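Local coordinates for protein bifunctional endo-1,4-beta-xylanase A (Neocallimastix patriciarum, PDB 2VG9) that hydrolyses the internal beta-1,4-xylosidic bonds of xylan as a family 11 endo-xylanase, here in a loop-swapped variant, at residues K138-D143 with Q158-R163. Numbering follows the deposited sequence.
Sequences KIFQMD and QYFSVR
K138, F140 and M142 pair with V162, F160 and Q158 through six backbone hydrogen bonds, two in each pair. The bond from Q158 N to M142 O (2.9 Å) is the straightest, at 173° about the hydrogen; that from F160 N to F140 O is the most bent. Between these pairs, I139 faces S161 and Q141 faces Y159 as non-hydrogen-bonded pairs, where I139 CA lies 3.2 Å from F160 O in a CA-H...O contact. One water donates to both D143 O and Q158 OE1, tying the end of the pairing together, while Q158 NE2 hydrogen-bonds to the carboxylate of E111 on strand 110-115. The two strands run antiparallel as neighbours in the larger, curved sheet of the family 11 beta jelly roll; the parallel strand 110-115 flanks 158-163 on its other side. On the face bearing F140, M142, F160 and V162, the two phenyl planes are inclined by only 16° yet so displaced that the rings hardly overlap, with centroids separated by 4.8 Å. The slide brings F160 CB over the F140 ring, 3.6 Å from its centroid, a CH-pi contact. F140 has CG between its backbone N and carbonyl carbon (chi1 53°), which swings the ring toward 158-163; its CE2 then meets V162 CG2. M142 SD approaches the F160 ring obliquely, 5.0 Å from the centroid, in a Met-aromatic contact, and the Y113 ring also meets that of F160, with planes almost parallel. On the opposite face of the sheet, Q141 CB rests obliquely against Y159 CD1 (3.6 Å), and I139 CG2 touches S161 OG.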
loop_
_atom_site.group_PDB
_atom_site.type_symbol
_atom_site.label_atom_id
_atom_site.label_comp_id
_atom_site.label_asym_id
_atom_site.label_seq_id
_atom_site.Cartn_x
_atom_site.Cartn_y
_atom_site.Cartn_z
ATOM N N LYS A 138 13.265 2.053 -8.100
ATOM C CA LYS A 138 14.127 0.949 -7.737
ATOM C C LYS A 138 13.240 -0.209 -7.347
ATOM O O LYS A 138 12.354 -0.069 -6.473
ATOM C CB LYS A 138 14.954 1.358 -6.532
ATOM C CG LYS A 138 15.899 0.268 -6.057
ATOM C CD LYS A 138 16.761 0.733 -4.903
ATOM C CE LYS A 138 17.733 -0.398 -4.532
ATOM N NZ LYS A 138 18.766 0.098 -3.601
ATOM N N ILE A 139 13.484 -1.362 -7.964
ATOM C CA ILE A 139 12.739 -2.552 -7.638
ATOM C C ILE A 139 13.595 -3.582 -6.881
ATOM O O ILE A 139 14.812 -3.772 -7.162
ATOM C CB ILE A 139 12.044 -3.146 -8.876
ATOM C CG1 ILE A 139 13.073 -3.689 -9.895
ATOM C CG2 ILE A 139 11.081 -2.097 -9.517
ATOM C CD1 ILE A 139 12.485 -4.519 -11.073
ATOM N N PHE A 140 12.972 -4.229 -5.906
ATOM C CA PHE A 140 13.630 -5.267 -5.142
ATOM C C PHE A 140 12.568 -6.074 -4.444
ATOM O O PHE A 140 11.409 -5.623 -4.295
ATOM C CB PHE A 140 14.651 -4.686 -4.120
ATOM C CG PHE A 140 14.075 -3.624 -3.200
ATOM C CD1 PHE A 140 13.526 -3.978 -1.964
ATOM C CD2 PHE A 140 14.064 -2.283 -3.577
ATOM C CE1 PHE A 140 12.986 -3.017 -1.102
ATOM C CE2 PHE A 140 13.501 -1.290 -2.710
ATOM C CZ PHE A 140 12.960 -1.658 -1.480
ATOM N N GLN A 141 12.957 -7.277 -4.017
ATOM C CA GLN A 141 12.071 -8.109 -3.221
ATOM C C GLN A 141 12.782 -8.525 -1.948
ATOM O O GLN A 141 14.008 -8.441 -1.863
ATOM C CB GLN A 141 11.523 -9.316 -4.015
ATOM C CG GLN A 141 12.578 -10.192 -4.712
ATOM C CD GLN A 141 13.122 -11.268 -3.808
ATOM O OE1 GLN A 141 12.396 -11.817 -2.999
ATOM N NE2 GLN A 141 14.418 -11.573 -3.938
ATOM N N MET A 142 12.010 -8.912 -0.939
ATOM C CA MET A 142 12.592 -9.373 0.333
ATOM C C MET A 142 11.642 -10.284 1.085
ATOM O O MET A 142 10.445 -10.237 0.864
ATOM C CB MET A 142 13.084 -8.201 1.203
ATOM C CG MET A 142 12.054 -7.317 1.904
ATOM S SD MET A 142 12.831 -5.730 2.419
ATOM C CE MET A 142 14.313 -6.324 3.232
ATOM N N ASP A 143 12.202 -11.154 1.917
ATOM C CA ASP A 143 11.418 -11.984 2.812
ATOM C C ASP A 143 10.833 -11.120 3.932
ATOM O O ASP A 143 11.392 -10.072 4.316
ATOM C CB ASP A 143 12.272 -13.115 3.425
ATOM C CG ASP A 143 12.713 -14.169 2.410
ATOM O OD1 ASP A 143 12.164 -14.252 1.292
ATOM O OD2 ASP A 143 13.621 -14.965 2.742
ATOM N N GLN A 158 7.756 -9.760 -0.049
ATOM C CA GLN A 158 7.308 -8.405 -0.360
ATOM C C GLN A 158 7.973 -7.955 -1.654
ATOM O O GLN A 158 9.172 -8.179 -1.850
ATOM C CB GLN A 158 7.635 -7.468 0.800
ATOM C CG GLN A 158 6.852 -7.803 2.081
ATOM C CD GLN A 158 7.335 -7.029 3.287
ATOM O OE1 GLN A 158 8.533 -6.849 3.483
ATOM N NE2 GLN A 158 6.406 -6.578 4.105
ATOM N N TYR A 159 7.206 -7.362 -2.564
ATOM C CA TYR A 159 7.788 -6.744 -3.763
ATOM C C TYR A 159 7.658 -5.237 -3.612
ATOM O O TYR A 159 6.641 -4.743 -3.146
ATOM C CB TYR A 159 7.112 -7.199 -5.073
ATOM C CG TYR A 159 7.194 -8.663 -5.394
ATOM C CD1 TYR A 159 8.030 -9.527 -4.660
ATOM C CD2 TYR A 159 6.479 -9.186 -6.467
ATOM C CE1 TYR A 159 8.104 -10.899 -4.956
ATOM C CE2 TYR A 159 6.545 -10.552 -6.778
ATOM C CZ TYR A 159 7.361 -11.399 -6.017
ATOM O OH TYR A 159 7.410 -12.740 -6.340
ATOM N N PHE A 160 8.694 -4.537 -4.047
ATOM C CA PHE A 160 8.817 -3.074 -3.941
ATOM C C PHE A 160 9.222 -2.449 -5.231
ATOM O O PHE A 160 10.099 -2.973 -5.912
ATOM C CB PHE A 160 9.929 -2.686 -2.924
ATOM C CG PHE A 160 9.585 -3.038 -1.490
ATOM C CD1 PHE A 160 8.901 -2.113 -0.689
ATOM C CD2 PHE A 160 9.939 -4.308 -0.949
ATOM C CE1 PHE A 160 8.550 -2.430 0.651
ATOM C CE2 PHE A 160 9.620 -4.625 0.380
ATOM C CZ PHE A 160 8.915 -3.692 1.179
ATOM N N SER A 161 8.581 -1.313 -5.526
ATOM C CA SER A 161 9.062 -0.276 -6.426
ATOM C C SER A 161 9.121 0.987 -5.578
ATOM O O SER A 161 8.104 1.446 -5.050
ATOM C CB SER A 161 8.043 0.008 -7.524
ATOM O OG SER A 161 8.042 -0.976 -8.525
ATOM N N VAL A 162 10.296 1.590 -5.486
ATOM C CA VAL A 162 10.406 2.810 -4.718
ATOM C C VAL A 162 10.707 3.950 -5.677
ATOM O O VAL A 162 11.748 3.937 -6.347
ATOM C CB VAL A 162 11.497 2.671 -3.629
ATOM C CG1 VAL A 162 11.690 4.011 -2.862
ATOM C CG2 VAL A 162 11.136 1.500 -2.699
ATOM N N ARG A 163 9.796 4.917 -5.759
ATOM C CA ARG A 163 9.991 6.099 -6.620
ATOM C C ARG A 163 11.172 6.937 -6.127
ATOM O O ARG A 163 11.239 7.303 -4.938
ATOM C CB ARG A 163 8.737 6.989 -6.638
ATOM C CG ARG A 163 8.755 7.987 -7.781
ATOM C CD ARG A 163 7.478 8.842 -7.844
ATOM N NE ARG A 163 7.579 9.923 -8.854
ATOM C CZ ARG A 163 7.236 9.774 -10.133
ATOM N NH1 ARG A 163 6.743 8.621 -10.552
ATOM N NH2 ARG A 163 7.314 10.788 -10.986
HETATM O O HOH W 1 10.826 -7.723 5.564
#